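Local coordinates for protein endo-beta-N-acetylglucosaminidase F1 (Bacteroides thetaiotaomicron VPI-5482, PDB 6TCV) that hydrolyses high-mannose N-glycans as an endo-beta-N-acetylglucosaminidase of a human gut bacterium, probably cutting between the two core N-acetylglucosamine units, at residues L151-R156 against G241-L246; F187-E190 against L194-D197; Q332-A337 against E346-V351; S388-M393 against G422-G427. The protein carries 2 engineered substitutions. All blocks are in the same frame, centred on the assembly; numbering follows the deposited sequence.

Contact 1: residues L151-R156 against G241-L246; sequences LVKDMR and GVKVLL
Met155 and Lys153 meet Gly241 and Lys243 at the surface, joining the end of strand 147-154 to the start of strand 243-249 in another sheet. No hydrogen bond joins the two segments, and only about 100 Å² is buried. Met155 folds its thioether back with three successive torsions near -60° (chi1 -57°, chi2 -66°, chi3 -70°), which brings the terminal methyl CE to 4.3 Å from Gly241 CA. Gly241, with positive phi, is the C-prime residue of the Schellman motif that closes helix 235-238, so the methyl rests on bare backbone at a helix end. The two lysines approach through their ends. The Lys243 chain runs extended until its last torsion turns the ammonium aside; in this conformer, one of two deposited, its CE lies 4.3 Å from Lys153 NZ, and the nitrogens Lys153 NZ and Lys243 NZ are 4.8 Å apart. Both are gathered round the carboxylate of Glu38, which makes a salt bridge with Lys243 and a long, weak ion pair with Lys153. Next to Met155, Asp154 and Arg156 lock the turn. Arg156 grips the carboxylate side-on, NE to Asp154 OD1 at 3.0 Å and NH2 to Asp154 OD2 at 3.0 Å, both partners lying in the guanidinium plane. The backbone N of Arg156 reaches Asp154 OD1 from the opposite face of the carboxylate, forming an Asx turn. The chemistry implies a light join with little buried area: one methyl on a helix end, and two cations whose proximity, in this conformer, Glu38 probably makes tolerable.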
loop_
_atom_site.group_PDB
_atom_site.type_symbol
_atom_site.label_atom_id
_atom_site.label_comp_id
_atom_site.label_asym_id
_atom_site.label_seq_id
_atom_site.Cartn_x
_atom_site.Cartn_y
_atom_site.Cartn_z
ATOM N N LEU A 151 -8.139 7.579 10.487
ATOM C CA LEU A 151 -6.703 7.664 10.722
ATOM C C LEU A 151 -6.167 8.713 9.763
ATOM O O LEU A 151 -6.115 8.492 8.557
ATOM C CB LEU A 151 -6.089 6.269 10.530
ATOM C CG LEU A 151 -6.604 5.192 11.470
ATOM C CD1 LEU A 151 -6.053 3.785 11.074
ATOM C CD2 LEU A 151 -6.346 5.506 12.937
ATOM N N VAL A 152 -5.820 9.885 10.310
ATOM C CA VAL A 152 -5.594 11.126 9.554
ATOM C C VAL A 152 -4.117 11.437 9.446
ATOM O O VAL A 152 -3.400 11.417 10.451
ATOM C CB VAL A 152 -6.356 12.303 10.203
ATOM C CG1 VAL A 152 -6.174 13.590 9.352
ATOM C CG2 VAL A 152 -7.839 11.980 10.438
ATOM N N LYS A 153 -3.672 11.715 8.233
ATOM C CA LYS A 153 -2.317 12.162 7.941
ATOM C C LYS A 153 -2.330 13.454 7.135
ATOM O O LYS A 153 -3.120 13.591 6.199
ATOM C CB LYS A 153 -1.606 11.102 7.090
ATOM C CG LYS A 153 -1.786 9.689 7.643
ATOM C CD LYS A 153 -1.293 8.552 6.745
ATOM C CE LYS A 153 -0.090 8.869 5.907
ATOM N NZ LYS A 153 0.072 7.725 4.936
ATOM N N ASP A 154 -1.540 14.430 7.540
ATOM C CA ASP A 154 -1.403 15.672 6.778
ATOM C C ASP A 154 -0.345 15.489 5.705
ATOM O O ASP A 154 0.844 15.367 6.021
ATOM C CB ASP A 154 -1.113 16.817 7.737
ATOM C CG ASP A 154 -0.960 18.173 7.061
ATOM O OD1 ASP A 154 -1.185 18.298 5.856
ATOM O OD2 ASP A 154 -0.734 19.151 7.819
ATOM N N MET A 155 -0.755 15.532 4.431
ATOM C CA MET A 155 0.149 15.330 3.328
ATOM C C MET A 155 0.354 16.581 2.489
ATOM O O MET A 155 0.859 16.506 1.357
ATOM C CB MET A 155 -0.300 14.161 2.439
ATOM C CG MET A 155 -0.452 12.815 3.147
ATOM S SD MET A 155 1.121 12.210 3.709
ATOM C CE MET A 155 2.119 11.727 2.313
ATOM N N ARG A 156 0.001 17.736 3.018
ATOM C CA ARG A 156 0.014 18.957 2.213
ATOM C C ARG A 156 1.415 19.284 1.733
ATOM O O ARG A 156 1.587 19.888 0.666
ATOM C CB ARG A 156 -0.573 20.111 2.996
ATOM C CG ARG A 156 -2.061 20.075 3.088
ATOM C CD ARG A 156 -2.569 21.160 3.918
ATOM N NE ARG A 156 -2.184 21.100 5.319
ATOM C CZ ARG A 156 -2.391 22.025 6.203
ATOM N NH1 ARG A 156 -2.964 23.157 5.835
ATOM N NH2 ARG A 156 -2.033 21.808 7.465
ATOM N N GLY A 241 6.114 12.192 -1.088
ATOM C CA GLY A 241 4.764 11.677 -1.106
ATOM C C GLY A 241 4.630 10.297 -1.681
ATOM O O GLY A 241 3.505 9.787 -1.762
ATOM N N VAL A 242 5.718 9.668 -2.112
ATOM C CA VAL A 242 5.654 8.301 -2.639
ATOM C C VAL A 242 5.529 7.340 -1.451
ATOM O O VAL A 242 6.232 7.492 -0.435
ATOM C CB VAL A 242 6.935 7.986 -3.429
ATOM C CG1 VAL A 242 6.965 6.563 -3.930
ATOM C CG2 VAL A 242 7.102 8.938 -4.599
ATOM N N LYS A 243 4.667 6.338 -1.587
ATOM C CA LYS A 243 4.554 5.315 -0.552
ATOM C C LYS A 243 5.479 4.158 -0.890
ATOM O O LYS A 243 5.361 3.563 -1.978
ATOM C CB LYS A 243 3.118 4.816 -0.451
ATOM C CG LYS A 243 2.137 5.880 -0.009
ATOM C CD LYS A 243 0.739 5.307 0.117
ATOM C CE LYS A 243 -0.186 6.273 0.845
ATOM N NZ LYS A 243 -0.297 7.545 0.128
ATOM N N VAL A 244 6.367 3.816 0.059
ATOM C CA VAL A 244 7.392 2.796 -0.129
ATOM C C VAL A 244 6.969 1.559 0.643
ATOM O O VAL A 244 6.869 1.600 1.877
ATOM C CB VAL A 244 8.774 3.278 0.300
ATOM C CG1 VAL A 244 9.789 2.141 0.161
ATOM C CG2 VAL A 244 9.202 4.485 -0.511
ATOM N N LEU A 245 6.728 0.459 -0.061
ATOM C CA LEU A 245 6.285 -0.784 0.548
ATOM C C LEU A 245 7.422 -1.788 0.539
ATOM O O LEU A 245 8.200 -1.872 -0.414
ATOM C CB LEU A 245 5.117 -1.415 -0.208
ATOM C CG LEU A 245 3.949 -0.513 -0.570
ATOM C CD1 LEU A 245 2.793 -1.288 -1.148
ATOM C CD2 LEU A 245 3.475 0.299 0.618
ATOM N N LEU A 246 7.464 -2.630 1.574
ATOM C CA LEU A 246 8.359 -3.780 1.570
ATOM C C LEU A 246 7.671 -4.916 0.825
ATOM O O LEU A 246 6.535 -5.287 1.148
ATOM C CB LEU A 246 8.671 -4.206 3.002
ATOM C CG LEU A 246 9.736 -5.321 3.152
ATOM C CD1 LEU A 246 11.081 -4.869 2.583
ATOM C CD2 LEU A 246 9.827 -5.717 4.620
#

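Contact 2: residues F187-E190 against L194-D197; sequences FQLE and LLWD
Phe187-Glu190 and Leu194-Asp197 face each other through a single beta bridge, Gln188 with Leu194, in which Leu195 N donates a nearly straight bond (173°) to Phe187 O over 3.1 Å. The donor sits above the carbonyl plane, and the same oxygen also accepts from water 1, which in turn accepts from Trp196 N; the CA-H of Leu194 makes a further, weaker approach to it. The side chains are dominated by an edge-to-face aromatic pair. Trp196 brings the nitrogen corner of its five-membered ring over one face of Phe187, NE1 standing 3.2 Å above the plane and toward the rim, 3.3 Å from Phe187 CG. The ring planes are turned 79° apart, with centroids 4.7 Å from each other. Phe187 sets CG anti to its carbonyl carbon (chi1 -63°), which carries the ring to the indole. Beside this pair Leu189 and Leu195 cross at about a right angle, CD2 of Leu189 at 4.1 Å from CD1 of Leu195, while Gln188 lays its CG against Leu194 CD2. Phe187 also stacks on Phe415 and meets Tyr411 edge-to-face. With a serine in place of Phe187, the indole edge would probably lose the face it lies against and Phe415 its stacking partner. The segments belong to the long connection between barrel strands 169-175 and 198-209. The chemistry of the contact implies a buried, largely apolar cluster pinned by one backbone bond and a bridging water, with the indole N-H placed where it could favour the electron-rich ring face.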
loop_
_atom_site.group_PDB
_atom_site.type_symbol
_atom_site.label_atom_id
_atom_site.label_comp_id
_atom_site.label_asym_id
_atom_site.label_seq_id
_atom_site.Cartn_x
_atom_site.Cartn_y
_atom_site.Cartn_z
ATOM N N PHE A 187 10.747 9.408 -13.174
ATOM C CA PHE A 187 9.432 9.349 -13.789
ATOM C C PHE A 187 8.529 10.499 -13.333
ATOM O O PHE A 187 7.907 10.420 -12.259
ATOM C CB PHE A 187 8.753 8.031 -13.461
ATOM C CG PHE A 187 9.449 6.791 -13.989
ATOM C CD1 PHE A 187 10.483 6.221 -13.264
ATOM C CD2 PHE A 187 9.059 6.204 -15.176
ATOM C CE1 PHE A 187 11.121 5.081 -13.728
ATOM C CE2 PHE A 187 9.652 5.063 -15.658
ATOM C CZ PHE A 187 10.714 4.491 -14.920
ATOM N N GLN A 188 8.437 11.529 -14.136
ATOM C CA GLN A 188 7.589 12.667 -13.842
ATOM C C GLN A 188 6.730 12.962 -15.052
ATOM O O GLN A 188 7.131 12.689 -16.195
ATOM C CB GLN A 188 8.347 13.965 -13.497
ATOM C CG GLN A 188 9.233 13.916 -12.287
ATOM C CD GLN A 188 10.080 15.191 -12.150
ATOM O OE1 GLN A 188 11.050 15.341 -12.838
ATOM N NE2 GLN A 188 9.651 16.134 -11.282
ATOM N N LEU A 189 5.560 13.563 -14.801
ATOM C CA LEU A 189 4.816 14.138 -15.902
ATOM C C LEU A 189 5.488 15.438 -16.346
ATOM O O LEU A 189 6.324 16.008 -15.635
ATOM C CB LEU A 189 3.380 14.459 -15.442
ATOM C CG LEU A 189 2.643 13.340 -14.733
ATOM C CD1 LEU A 189 1.241 13.810 -14.397
ATOM C CD2 LEU A 189 2.620 12.100 -15.568
ATOM N N GLU A 190 5.083 15.950 -17.509
ATOM C CA GLU A 190 5.628 17.242 -17.940
ATOM C C GLU A 190 5.282 18.365 -16.978
ATOM O O GLU A 190 6.102 19.293 -16.814
ATOM C CB GLU A 190 5.084 17.596 -19.323
ATOM C CG GLU A 190 5.573 16.723 -20.451
ATOM C CD GLU A 190 4.790 17.011 -21.728
ATOM O OE1 GLU A 190 3.987 17.955 -21.739
ATOM O OE2 GLU A 190 4.963 16.274 -22.681
ATOM N N LEU A 194 5.150 13.366 -9.842
ATOM C CA LEU A 194 5.749 12.022 -9.927
ATOM C C LEU A 194 4.670 11.027 -10.352
ATOM O O LEU A 194 3.527 11.038 -9.853
ATOM C CB LEU A 194 6.275 11.571 -8.563
ATOM C CG LEU A 194 7.506 12.348 -8.111
ATOM C CD1 LEU A 194 7.795 12.061 -6.626
ATOM C CD2 LEU A 194 8.705 12.025 -8.936
ATOM N N LEU A 195 5.017 10.160 -11.288
ATOM C CA LEU A 195 4.075 9.185 -11.831
ATOM C C LEU A 195 3.701 8.113 -10.827
ATOM O O LEU A 195 2.523 7.722 -10.773
ATOM C CB LEU A 195 4.691 8.527 -13.073
ATOM C CG LEU A 195 3.844 7.508 -13.805
ATOM C CD1 LEU A 195 2.598 8.143 -14.348
ATOM C CD2 LEU A 195 4.653 6.851 -14.899
ATOM N N TRP A 196 4.664 7.567 -10.085
ATOM C CA TRP A 196 4.461 6.321 -9.331
ATOM C C TRP A 196 4.133 6.620 -7.876
ATOM O O TRP A 196 4.993 6.864 -7.036
ATOM C CB TRP A 196 5.676 5.411 -9.430
ATOM C CG TRP A 196 5.999 5.017 -10.823
ATOM C CD1 TRP A 196 7.023 5.503 -11.587
ATOM C CD2 TRP A 196 5.292 4.078 -11.661
ATOM N NE1 TRP A 196 6.994 4.917 -12.838
ATOM C CE2 TRP A 196 5.952 4.036 -12.905
ATOM C CE3 TRP A 196 4.186 3.241 -11.480
ATOM C CZ2 TRP A 196 5.540 3.232 -13.935
ATOM C CZ3 TRP A 196 3.804 2.416 -12.506
ATOM C CH2 TRP A 196 4.464 2.422 -13.710
ATOM N N ASP A 197 2.842 6.545 -7.554
ATOM C CA ASP A 197 2.327 6.835 -6.211
ATOM C C ASP A 197 2.850 5.848 -5.177
ATOM O O ASP A 197 3.030 6.210 -4.014
ATOM C CB ASP A 197 0.788 6.730 -6.219
ATOM C CG ASP A 197 0.136 7.700 -7.170
ATOM O OD1 ASP A 197 0.256 7.523 -8.392
ATOM O OD2 ASP A 197 -0.531 8.649 -6.661
HETATM O O HOH W 1 7.523 8.561 -10.128
#

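Contact 3: residues Q332-A337 against E346-V351; sequences QMYGVA and EWIDIV
A buried CH-pi contact joins the loop after barrel strand 324-329 to the start of the next one, strand 350-353, with Tyr334 lying across Val351. The methyl CG2 of Val351 stands almost exactly on the ring normal, 3° off it and 3.9 Å from the ring centroid, so it covers the middle of the face. Val351 CG1 sits between backbone N and carbonyl carbon (chi1 54°) and takes the phenol end, 3.7 Å from Tyr334 OH. That hydroxyl is hydrogen-bonded to Tyr360 O, which fixes the far end of the ring. Farther along, Val336 O meets the rim of the Trp347 indole near its plane, 3.3 Å from CH2; the indole nitrogen is bonded to Val342 O. Replacing Tyr334 by an alanine would probably deprive the Val351 methyls of the ring they pack on and leave the Tyr360 carbonyl without this donor. Tyr334 also packs on Asp329 at the end of strand 324-329 and meets Tyr360 edge-to-face, whereas Trp347 lies on helix 306-319, edge-to-face with Tyr314, and Val351 rests on Val327 of the adjoining strand.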
loop_
_atom_site.group_PDB
_atom_site.type_symbol
_atom_site.label_atom_id
_atom_site.label_comp_id
_atom_site.label_asym_id
_atom_site.label_seq_id
_atom_site.Cartn_x
_atom_site.Cartn_y
_atom_site.Cartn_z
ATOM N N GLN A 332 -1.823 -18.676 -4.274
ATOM C CA GLN A 332 -2.956 -18.752 -3.366
ATOM C C GLN A 332 -3.153 -17.465 -2.580
ATOM O O GLN A 332 -3.819 -17.479 -1.549
ATOM C CB GLN A 332 -2.745 -19.921 -2.411
ATOM C CG GLN A 332 -3.132 -21.278 -2.971
ATOM C CD GLN A 332 -2.452 -21.634 -4.278
ATOM O OE1 GLN A 332 -1.238 -21.853 -4.340
ATOM N NE2 GLN A 332 -3.243 -21.717 -5.339
ATOM N N MET A 333 -2.611 -16.344 -3.052
ATOM C CA MET A 333 -2.541 -15.144 -2.234
ATOM C C MET A 333 -3.856 -14.379 -2.102
ATOM O O MET A 333 -3.985 -13.573 -1.163
ATOM C CB MET A 333 -1.463 -14.169 -2.774
ATOM C CG MET A 333 -0.976 -13.181 -1.719
ATOM S SD MET A 333 -0.089 -14.021 -0.369
ATOM C CE MET A 333 -0.884 -13.285 1.082
ATOM N N TYR A 334 -4.807 -14.574 -3.017
ATOM C CA TYR A 334 -5.981 -13.712 -3.119
ATOM C C TYR A 334 -7.207 -14.496 -3.498
ATOM O O TYR A 334 -7.142 -15.355 -4.358
ATOM C CB TYR A 334 -5.744 -12.661 -4.206
ATOM C CG TYR A 334 -6.825 -11.625 -4.386
ATOM C CD1 TYR A 334 -7.077 -10.640 -3.425
ATOM C CD2 TYR A 334 -7.572 -11.606 -5.535
ATOM C CE1 TYR A 334 -8.023 -9.653 -3.616
ATOM C CE2 TYR A 334 -8.577 -10.628 -5.750
ATOM C CZ TYR A 334 -8.788 -9.642 -4.758
ATOM O OH TYR A 334 -9.723 -8.642 -4.938
ATOM N N GLY A 335 -8.326 -14.167 -2.886
ATOM C CA GLY A 335 -9.600 -14.736 -3.289
ATOM C C GLY A 335 -10.631 -14.909 -2.201
ATOM O O GLY A 335 -11.822 -14.900 -2.526
ATOM N N VAL A 336 -10.239 -15.041 -0.964
ATOM C CA VAL A 336 -11.182 -15.140 0.157
ATOM C C VAL A 336 -11.523 -13.751 0.650
ATOM O O VAL A 336 -10.637 -12.929 0.917
ATOM C CB VAL A 336 -10.579 -16.006 1.274
ATOM C CG1 VAL A 336 -11.348 -15.838 2.582
ATOM C CG2 VAL A 336 -10.598 -17.445 0.844
ATOM N N ALA A 337 -12.808 -13.477 0.796
ATOM C CA ALA A 337 -13.268 -12.106 0.923
ATOM C C ALA A 337 -13.681 -11.741 2.343
ATOM O O ALA A 337 -14.042 -10.571 2.589
ATOM C CB ALA A 337 -14.475 -11.918 -0.016
ATOM N N GLU A 346 -11.620 -3.905 3.998
ATOM C CA GLU A 346 -10.978 -3.374 5.193
ATOM C C GLU A 346 -9.518 -3.800 5.286
ATOM O O GLU A 346 -8.813 -3.276 6.162
ATOM C CB GLU A 346 -11.717 -3.867 6.429
ATOM C CG GLU A 346 -13.189 -3.492 6.571
ATOM C CD GLU A 346 -13.472 -2.131 7.207
ATOM O OE1 GLU A 346 -12.537 -1.440 7.686
ATOM O OE2 GLU A 346 -14.693 -1.798 7.383
ATOM N N TRP A 347 -9.055 -4.793 4.514
ATOM C CA TRP A 347 -7.700 -5.325 4.684
ATOM C C TRP A 347 -6.939 -5.629 3.395
ATOM O O TRP A 347 -5.808 -6.106 3.487
ATOM C CB TRP A 347 -7.644 -6.505 5.711
ATOM C CG TRP A 347 -8.750 -7.502 5.614
ATOM C CD1 TRP A 347 -9.887 -7.521 6.322
ATOM C CD2 TRP A 347 -8.778 -8.658 4.744
ATOM N NE1 TRP A 347 -10.679 -8.585 5.933
ATOM C CE2 TRP A 347 -10.009 -9.283 4.943
ATOM C CE3 TRP A 347 -7.889 -9.193 3.792
ATOM C CZ2 TRP A 347 -10.372 -10.448 4.243
ATOM C CZ3 TRP A 347 -8.264 -10.324 3.088
ATOM C CH2 TRP A 347 -9.493 -10.924 3.313
ATOM N N ILE A 348 -7.518 -5.417 2.203
ATOM C CA ILE A 348 -6.787 -5.401 0.933
ATOM C C ILE A 348 -6.952 -3.985 0.364
ATOM O O ILE A 348 -8.029 -3.634 -0.158
ATOM C CB ILE A 348 -7.269 -6.464 -0.084
ATOM C CG1 ILE A 348 -7.284 -7.880 0.498
ATOM C CG2 ILE A 348 -6.385 -6.346 -1.356
ATOM C CD1 ILE A 348 -5.926 -8.414 0.726
ATOM N N ASP A 349 -5.889 -3.180 0.439
ATOM C CA ASP A 349 -5.952 -1.841 -0.093
ATOM C C ASP A 349 -5.761 -1.806 -1.598
ATOM O O ASP A 349 -6.410 -0.982 -2.276
ATOM C CB ASP A 349 -4.901 -1.002 0.593
ATOM C CG ASP A 349 -5.201 -0.820 2.038
ATOM O OD1 ASP A 349 -6.197 -0.132 2.350
ATOM O OD2 ASP A 349 -4.453 -1.358 2.912
ATOM N N ILE A 350 -4.875 -2.644 -2.134
ATOM C CA ILE A 350 -4.560 -2.672 -3.558
ATOM C C ILE A 350 -4.298 -4.121 -3.919
ATOM O O ILE A 350 -3.534 -4.798 -3.212
ATOM C CB ILE A 350 -3.321 -1.807 -3.943
ATOM C CG1 ILE A 350 -3.384 -0.402 -3.323
ATOM C CG2 ILE A 350 -3.214 -1.698 -5.466
ATOM C CD1 ILE A 350 -2.099 0.395 -3.515
ATOM N N VAL A 351 -4.851 -4.566 -5.047
ATOM C CA VAL A 351 -4.520 -5.870 -5.629
ATOM C C VAL A 351 -4.038 -5.626 -7.059
ATOM O O VAL A 351 -4.680 -4.918 -7.852
ATOM C CB VAL A 351 -5.671 -6.893 -5.533
ATOM C CG1 VAL A 351 -6.980 -6.400 -6.103
ATOM C CG2 VAL A 351 -5.261 -8.229 -6.187
#

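Contact 4: residues S388-M393 against G422-G427; sequences SKAQSM and GEVLYG
Apolar packing carries most of the contact between the helices holding Ala390 and Val424. The single methyl of Ala390 points into the facing helix and is met by two residues: its CB lies 3.6 Å from Leu425 CD2 and 3.8 Å from Val424 CG1. Leu425 has CG anti to its carbonyl carbon (chi1 -63°), which brings its CD2 branch to the alanine. So small a side chain at the interface suits the close approach of the axes, 8.4 Å, with the two helix directions inclined by 27°. Leu425 continues inward onto Phe401 and Met168, and Val424 also touches Ala387 and Ile394. Helix 387-396 is the connection between the parallel barrel strands 371-376 and 400-404, a beta-alpha-beta crossover of the (beta/alpha)8 fold expected of this glycosidase family, and helix 421-426 comes after strand 400-404; the contact therefore joins two helices of the outer layer. The polar element is Gln391, whose chain bends at its second torsion (chi2 61°). Its amide oxygen OE1 comes 3.6 Å from Val424 CG1, a van der Waals approach and not a bond, while NE2 is hydrogen-bonded to Asp395 of its own helix. Among the backbone bonds of the second segment, Tyr426 N reaches Gly422 O and Gly427 N reaches Glu423 O; Gly427 itself leaves helical angles with positive phi.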
loop_
_atom_site.group_PDB
_atom_site.type_symbol
_atom_site.label_atom_id
_atom_site.label_comp_id
_atom_site.label_asym_id
_atom_site.label_seq_id
_atom_site.Cartn_x
_atom_site.Cartn_y
_atom_site.Cartn_z
ATOM N N SER A 388 -5.334 5.106 -25.578
ATOM C CA SER A 388 -6.499 4.231 -25.707
ATOM C C SER A 388 -6.633 3.281 -24.517
ATOM O O SER A 388 -7.758 2.982 -24.089
ATOM C CB SER A 388 -6.408 3.441 -27.018
ATOM O OG SER A 388 -6.393 4.321 -28.134
ATOM N N LYS A 389 -5.507 2.803 -23.973
ATOM C CA LYS A 389 -5.573 1.914 -22.810
ATOM C C LYS A 389 -5.962 2.694 -21.555
ATOM O O LYS A 389 -6.794 2.219 -20.758
ATOM C CB LYS A 389 -4.228 1.198 -22.618
ATOM C CG LYS A 389 -4.205 0.209 -21.460
ATOM C CD LYS A 389 -5.200 -0.904 -21.669
ATOM C CE LYS A 389 -5.002 -2.016 -20.616
ATOM N NZ LYS A 389 -5.942 -3.141 -20.872
ATOM N N ALA A 390 -5.398 3.897 -21.390
ATOM C CA ALA A 390 -5.760 4.762 -20.278
ATOM C C ALA A 390 -7.264 5.012 -20.281
ATOM O O ALA A 390 -7.920 4.887 -19.250
ATOM C CB ALA A 390 -5.008 6.098 -20.341
ATOM N N GLN A 391 -7.828 5.356 -21.437
ATOM C CA GLN A 391 -9.258 5.621 -21.486
ATOM C C GLN A 391 -10.070 4.363 -21.184
ATOM O O GLN A 391 -11.089 4.428 -20.484
ATOM C CB GLN A 391 -9.655 6.129 -22.874
ATOM C CG GLN A 391 -11.099 6.646 -22.901
ATOM C CD GLN A 391 -11.345 7.826 -21.965
ATOM O OE1 GLN A 391 -10.665 8.873 -22.058
ATOM N NE2 GLN A 391 -12.243 7.637 -21.008
ATOM N N SER A 392 -9.647 3.218 -21.735
ATOM C CA SER A 392 -10.279 1.947 -21.409
ATOM C C SER A 392 -10.326 1.716 -19.900
ATOM O O SER A 392 -11.378 1.367 -19.345
ATOM C CB SER A 392 -9.521 0.825 -22.111
ATOM O OG SER A 392 -10.055 -0.434 -21.758
ATOM N N MET A 393 -9.188 1.900 -19.219
ATOM C CA MET A 393 -9.124 1.633 -17.781
ATOM C C MET A 393 -9.981 2.603 -16.985
ATOM O O MET A 393 -10.651 2.197 -16.021
ATOM C CB MET A 393 -7.687 1.661 -17.292
ATOM C CG MET A 393 -6.853 0.581 -17.905
ATOM S SD MET A 393 -5.223 0.386 -17.167
ATOM C CE MET A 393 -4.484 1.947 -17.586
ATOM N N GLY A 422 -0.504 9.516 -20.097
ATOM C CA GLY A 422 -0.555 10.542 -19.076
ATOM C C GLY A 422 -1.465 11.684 -19.449
ATOM O O GLY A 422 -2.142 12.273 -18.591
ATOM N N GLU A 423 -1.506 12.046 -20.732
ATOM C CA GLU A 423 -2.433 13.088 -21.136
ATOM C C GLU A 423 -3.878 12.716 -20.815
ATOM O O GLU A 423 -4.664 13.577 -20.400
ATOM C CB GLU A 423 -2.305 13.282 -22.655
ATOM C CG GLU A 423 -2.861 14.546 -23.249
ATOM C CD GLU A 423 -2.098 14.938 -24.503
ATOM O OE1 GLU A 423 -1.716 16.119 -24.629
ATOM O OE2 GLU A 423 -1.853 14.051 -25.355
ATOM N N VAL A 424 -4.243 11.443 -20.999
ATOM C CA VAL A 424 -5.605 11.005 -20.728
ATOM C C VAL A 424 -5.850 10.936 -19.223
ATOM O O VAL A 424 -6.903 11.364 -18.730
ATOM C CB VAL A 424 -5.884 9.642 -21.404
ATOM C CG1 VAL A 424 -7.250 9.053 -20.964
ATOM C CG2 VAL A 424 -5.843 9.795 -22.928
ATOM N N LEU A 425 -4.890 10.387 -18.463
ATOM C CA LEU A 425 -5.101 10.163 -17.036
ATOM C C LEU A 425 -5.019 11.446 -16.227
ATOM O O LEU A 425 -5.766 11.610 -15.253
ATOM C CB LEU A 425 -4.036 9.197 -16.488
ATOM C CG LEU A 425 -4.025 7.799 -17.057
ATOM C CD1 LEU A 425 -2.879 7.046 -16.353
ATOM C CD2 LEU A 425 -5.301 7.054 -16.855
ATOM N N TYR A 426 -4.194 12.404 -16.629
ATOM C CA TYR A 426 -3.781 13.541 -15.808
ATOM C C TYR A 426 -3.758 14.863 -16.543
ATOM O O TYR A 426 -3.523 15.886 -15.893
ATOM C CB TYR A 426 -2.357 13.304 -15.283
ATOM C CG TYR A 426 -2.164 11.953 -14.619
ATOM C CD1 TYR A 426 -2.946 11.582 -13.504
ATOM C CD2 TYR A 426 -1.202 11.042 -15.036
ATOM C CE1 TYR A 426 -2.778 10.377 -12.876
ATOM C CE2 TYR A 426 -0.996 9.862 -14.394
ATOM C CZ TYR A 426 -1.793 9.514 -13.326
ATOM O OH TYR A 426 -1.592 8.276 -12.693
ATOM N N GLY A 427 -3.973 14.889 -17.855
ATOM C CA GLY A 427 -3.780 16.093 -18.617
ATOM C C GLY A 427 -2.310 16.449 -18.792
ATOM O O GLY A 427 -2.016 17.606 -19.122
#

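Along the chain, contact 1 opens first: after strand 147-154 the chain runs on and returns at residues 241-246, the start of strand 243-249, to meet that strand's end, closing a loop of 84 residues. Contact 2 is nested inside that loop, pinching the connection between strands 169-175 and 198-209, and the two touch where Val242 packs on Leu194 and Lys243 N probably bonds to Asp197 O. Contact 3 follows in series, closing a short loop between strands 324-329 and 350-353 on the other side of the chain's centre from contact 2. Contact 4 comes last, pairing helices 387-396 and 421-426; its Tyr426 packs on Leu189 and Leu195, tying the C-terminal helix back to contact 2.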